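Local coordinates for Non-structural polyprotein (Sindbis virus, PDB 4GUA) that is a precursor polyprotein fragment carrying a cysteine protease, a macro domain and a zinc-binding domain, and probably takes part in alphavirus polyprotein processing and RNA replication, at residues Lys268-Ala273 and Asn302-Leu307; Val291-Pro296 and His323-Val328. All blocks are in the same frame, centred on the assembly; numbering follows the deposited sequence.

Interaction 1. Residues Lys268-Ala273 and Asn302-Leu307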
# COMPACT_ATOMS: atom_id res chain seq x y z
N LYS A 268 5.32 3.54 16.05
CA LYS A 268 5.33 2.10 16.29
C LYS A 268 4.08 1.43 15.70
O LYS A 268 2.95 1.90 15.87
CB LYS A 268 5.43 1.82 17.79
CG LYS A 268 5.16 0.37 18.14
CD LYS A 268 5.28 0.11 19.63
CE LYS A 268 6.71 0.24 20.12
NZ LYS A 268 6.81 -0.04 21.58
N SER A 269 4.30 0.32 15.00
CA SER A 269 3.22 -0.47 14.43
C SER A 269 3.57 -1.94 14.47
O SER A 269 4.68 -2.32 14.81
CB SER A 269 2.96 -0.07 12.97
OG SER A 269 3.90 -0.68 12.10
N TYR A 270 2.57 -2.76 14.18
CA TYR A 270 2.73 -4.19 13.97
C TYR A 270 2.72 -4.55 12.47
O TYR A 270 2.51 -5.69 12.09
CB TYR A 270 1.72 -4.93 14.84
CG TYR A 270 1.88 -4.44 16.27
CD1 TYR A 270 2.76 -5.06 17.15
CD2 TYR A 270 1.21 -3.30 16.71
CE1 TYR A 270 2.93 -4.60 18.44
CE2 TYR A 270 1.38 -2.83 18.01
CZ TYR A 270 2.24 -3.48 18.86
OH TYR A 270 2.42 -3.02 20.15
N GLY A 271 2.87 -3.53 11.63
CA GLY A 271 2.72 -3.67 10.20
C GLY A 271 1.34 -3.14 9.87
O GLY A 271 0.68 -2.58 10.75
N TYR A 272 0.91 -3.25 8.62
CA TYR A 272 -0.50 -3.11 8.32
C TYR A 272 -1.02 -4.39 7.67
O TYR A 272 -1.14 -4.47 6.45
CB TYR A 272 -0.66 -1.96 7.33
CG TYR A 272 0.44 -1.98 6.27
CD1 TYR A 272 1.70 -1.46 6.53
CD2 TYR A 272 0.21 -2.54 5.02
CE1 TYR A 272 2.70 -1.50 5.56
CE2 TYR A 272 1.19 -2.58 4.06
CZ TYR A 272 2.44 -2.06 4.33
OH TYR A 272 3.41 -2.10 3.35
N ALA A 273 -1.48 -5.33 8.47
CA ALA A 273 -1.89 -6.61 7.92
C ALA A 273 -3.33 -6.54 7.44
O ALA A 273 -3.67 -7.04 6.37
CB ALA A 273 -1.72 -7.72 8.94
N ASN A 302 8.52 -9.41 18.70
CA ASN A 302 8.92 -9.73 17.33
C ASN A 302 7.91 -9.25 16.29
O ASN A 302 8.21 -9.25 15.09
CB ASN A 302 9.17 -11.23 17.19
CG ASN A 302 7.96 -12.07 17.55
OD1 ASN A 302 7.06 -11.61 18.25
ND2 ASN A 302 7.97 -13.32 17.12
N THR A 303 6.72 -8.85 16.74
CA THR A 303 5.73 -8.26 15.85
C THR A 303 5.85 -6.74 15.74
O THR A 303 5.27 -6.13 14.83
CB THR A 303 4.29 -8.59 16.29
OG1 THR A 303 4.07 -8.08 17.61
CG2 THR A 303 4.04 -10.09 16.25
N GLU A 304 6.59 -6.11 16.65
CA GLU A 304 6.74 -4.65 16.63
C GLU A 304 7.57 -4.18 15.44
O GLU A 304 8.61 -4.75 15.12
CB GLU A 304 7.35 -4.15 17.94
CG GLU A 304 6.32 -3.99 19.05
CD GLU A 304 6.86 -3.31 20.29
OE1 GLU A 304 8.07 -3.01 20.30
OE2 GLU A 304 6.08 -3.09 21.24
N MET A 305 7.07 -3.16 14.76
CA MET A 305 7.71 -2.60 13.58
C MET A 305 7.55 -1.09 13.64
O MET A 305 6.43 -0.59 13.71
CB MET A 305 7.02 -3.13 12.33
CG MET A 305 7.69 -2.76 11.02
SD MET A 305 9.25 -3.64 10.78
CE MET A 305 8.69 -5.34 10.67
N TYR A 306 8.65 -0.35 13.61
CA TYR A 306 8.55 1.10 13.52
C TYR A 306 8.46 1.51 12.06
O TYR A 306 9.28 1.12 11.25
CB TYR A 306 9.75 1.78 14.17
CG TYR A 306 9.79 1.72 15.69
CD1 TYR A 306 9.00 2.55 16.47
CD2 TYR A 306 10.65 0.84 16.33
CE1 TYR A 306 9.06 2.50 17.86
CE2 TYR A 306 10.72 0.78 17.71
CZ TYR A 306 9.93 1.60 18.48
OH TYR A 306 10.01 1.52 19.86
N LEU A 307 7.40 2.26 11.74
CA LEU A 307 7.24 2.91 10.45
C LEU A 307 7.89 4.29 10.42
O LEU A 307 7.68 5.11 11.31
CB LEU A 307 5.76 3.05 10.11
CG LEU A 307 4.96 1.75 10.05
CD1 LEU A 307 3.48 2.04 9.86
CD2 LEU A 307 5.47 0.83 8.96

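Interaction 2. Residues Val291-Pro296 and His323-Val328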
# COMPACT_ATOMS: atom_id res chain seq x y z
N VAL A 291 8.71 6.56 2.64
CA VAL A 291 8.37 5.83 3.85
C VAL A 291 9.04 4.45 3.80
O VAL A 291 9.01 3.77 2.78
CB VAL A 291 6.84 5.71 4.05
CG1 VAL A 291 6.16 5.20 2.80
CG2 VAL A 291 6.53 4.80 5.23
N SER A 292 9.63 4.07 4.93
CA SER A 292 10.32 2.80 5.08
C SER A 292 9.94 2.23 6.44
O SER A 292 8.98 2.69 7.05
CB SER A 292 11.84 2.99 5.00
OG SER A 292 12.49 1.73 4.84
N ALA A 293 10.64 1.19 6.86
CA ALA A 293 10.37 0.53 8.14
C ALA A 293 11.65 0.02 8.77
O ALA A 293 12.68 -0.13 8.10
CB ALA A 293 9.40 -0.62 7.95
N ALA A 294 11.59 -0.24 10.07
CA ALA A 294 12.75 -0.72 10.81
C ALA A 294 12.28 -1.52 12.01
O ALA A 294 11.22 -1.24 12.58
CB ALA A 294 13.60 0.44 11.25
N ARG A 295 13.06 -2.52 12.40
CA ARG A 295 12.81 -3.22 13.65
C ARG A 295 14.12 -3.19 14.43
O ARG A 295 14.87 -4.15 14.43
CB ARG A 295 12.26 -4.64 13.41
CG ARG A 295 12.01 -5.42 14.71
CD ARG A 295 11.04 -6.59 14.58
NE ARG A 295 11.45 -7.60 13.61
CZ ARG A 295 12.25 -8.63 13.87
NH1 ARG A 295 12.75 -8.80 15.09
NH2 ARG A 295 12.56 -9.49 12.91
N PRO A 296 14.38 -2.06 15.11
CA PRO A 296 15.63 -1.89 15.85
C PRO A 296 15.64 -2.74 17.10
O PRO A 296 14.67 -3.44 17.38
CB PRO A 296 15.61 -0.40 16.24
CG PRO A 296 14.27 0.14 15.84
CD PRO A 296 13.41 -1.00 15.41
N HIS A 323 4.59 -1.18 -2.86
CA HIS A 323 5.45 -2.23 -3.39
C HIS A 323 6.67 -2.29 -2.50
O HIS A 323 7.02 -3.34 -1.95
CB HIS A 323 5.83 -1.93 -4.83
CG HIS A 323 4.66 -1.93 -5.76
ND1 HIS A 323 3.81 -0.85 -5.88
CD2 HIS A 323 4.22 -2.86 -6.64
CE1 HIS A 323 2.88 -1.13 -6.78
NE2 HIS A 323 3.10 -2.34 -7.25
N HIS A 324 7.33 -1.14 -2.38
CA HIS A 324 8.52 -1.02 -1.58
C HIS A 324 8.27 -1.40 -0.13
O HIS A 324 8.92 -2.28 0.40
CB HIS A 324 9.02 0.42 -1.62
CG HIS A 324 10.10 0.71 -0.63
ND1 HIS A 324 10.04 1.78 0.23
CD2 HIS A 324 11.26 0.06 -0.37
CE1 HIS A 324 11.13 1.78 0.99
NE2 HIS A 324 11.88 0.75 0.65
N LEU A 325 7.32 -0.72 0.49
CA LEU A 325 7.07 -0.93 1.91
C LEU A 325 6.70 -2.38 2.20
O LEU A 325 7.18 -2.96 3.17
CB LEU A 325 5.96 0.01 2.38
CG LEU A 325 5.81 0.14 3.89
CD1 LEU A 325 7.13 0.52 4.54
CD2 LEU A 325 4.73 1.16 4.23
N ASN A 326 5.88 -2.98 1.34
CA ASN A 326 5.54 -4.40 1.50
C ASN A 326 6.80 -5.25 1.54
O ASN A 326 6.98 -6.06 2.44
CB ASN A 326 4.66 -4.88 0.35
CG ASN A 326 3.22 -4.46 0.50
OD1 ASN A 326 2.89 -3.61 1.33
ND2 ASN A 326 2.36 -5.04 -0.32
N CYS A 327 7.67 -5.05 0.56
CA CYS A 327 8.89 -5.84 0.46
C CYS A 327 9.76 -5.70 1.71
O CYS A 327 10.26 -6.68 2.25
CB CYS A 327 9.68 -5.42 -0.78
SG CYS A 327 11.14 -6.42 -1.04
N VAL A 328 9.94 -4.46 2.17
CA VAL A 328 10.79 -4.15 3.32
C VAL A 328 10.28 -4.80 4.60
O VAL A 328 10.98 -5.59 5.23
CB VAL A 328 10.83 -2.64 3.54
CG1 VAL A 328 11.47 -2.32 4.88
CG2 VAL A 328 11.57 -1.97 2.41

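Interaction 1. Residues Lys268-Ala273 and Asn302-Leu307
Lys268 pairs with Tyr306 and Ser269 with Met305 as antiparallel neighbours, their CA atoms 4.4 Å and 5.0 Å apart; beyond this pair the first chain leaves the sheet at Tyr270, and the second approaches it through Glu304. These are the ends of strands 263-269 and 305-312 in a methyltransferase-like Rossmann sheet, where strand 305-312 runs between 263-269 and 288-294, antiparallel to both. Ser269 and Met305 form the hydrogen-bonded pair, each backbone N donating to the other's O. Met305 O is gripped twice: Ser269 N reaches it at 2.7 Å and Ser269 OG at 3.0 Å, from opposite faces of the carbonyl plane. With chi1 at 80°, the serine hydroxyl sits between its own N and carbonyl carbon, where it also accepts from Gly271 N and closes an ST turn just past the strand. Leu307 CG lies 3.4 Å from that same OG. On the other face of the sheet, the Lys268 side chain passes Tyr306, with CB near CE1 of the ring, and ends in a salt bridge to Glu304. Glu304 CG packs against Tyr270 CE1, while Thr303 OG1, bonded to Gln240, comes to the edge of the tyrosine ring at CD1. Glu304 OE1 takes Ser300 N, which helps fix the carboxylate; Lys268 NZ meets OE2 at 3.2 Å from above the carboxylate plane.

Interaction 2. Residues Val291-Pro296 and His323-Val328
Leu325 lies against Val291, Ser292 and Ala293 where helix 323-333 packs on strand 288-294, an outermost strand of the methyltransferase-like Rossmann sheet. The axes of strand 291-294 and helix 323-328 run almost parallel, 5° apart and 7.9 Å from each other, and the closest pairs of CA atoms are Ser292 with Leu325 and Ala293 with Val328. Leu325 CB and CG lie beside the hydroxyl of Tyr272, which leans in from the loop after strand 263-269. With CG anti to the backbone N (chi1 -166°), the fork at CG then splits along the strand. CD1 rests on backbone, 3.8 Å from Ser292 C, and also faces Ala293 CB. CD2 goes to the valine, meeting Val291 CG2 at 4.2 Å, and the two side chains cross at about a right angle. One turn further on, Val328 sends CG1 to Ala293 CB at 4.1 Å, continuing the apolar patch; Ala293 also touches Met305 of the neighbouring strand. The flank is more polar. Ser292 OG is hydrogen-bonded to Asp478, in a loop leading into the macro domain strand 480-484, and His324 and Val328 also touch that aspartate. His324 packs on Asn439 of helix 420-440 as well, so this edge of the sheet forms part of the contact with the macro domain. The imidazole turns its edge to the strand backbone, bringing ND1 to 3.4 Å from Val291 O.

In the fold
Both contacts are buried and involve the same sheet: interaction 1 joins strands 263-269 and 305-312, and interaction 2 lays helix 323-333 on strand 288-294, the neighbour of 305-312 on its other side. Their chemistry differs accordingly. Within the sheet, backbone bonds, a serine hydroxyl and a salt bridge do the holding; between helix and strand it is mainly aliphatic packing, with polar groups toward the macro domain. The segments alternate along the chain and touch directly. Tyr306 N bonds to Ala294 O, continuing the sheet, while Tyr272 OH, beyond the end of its strand, probably bonds to Asn326 OD1 on the helix at 2.6 Å.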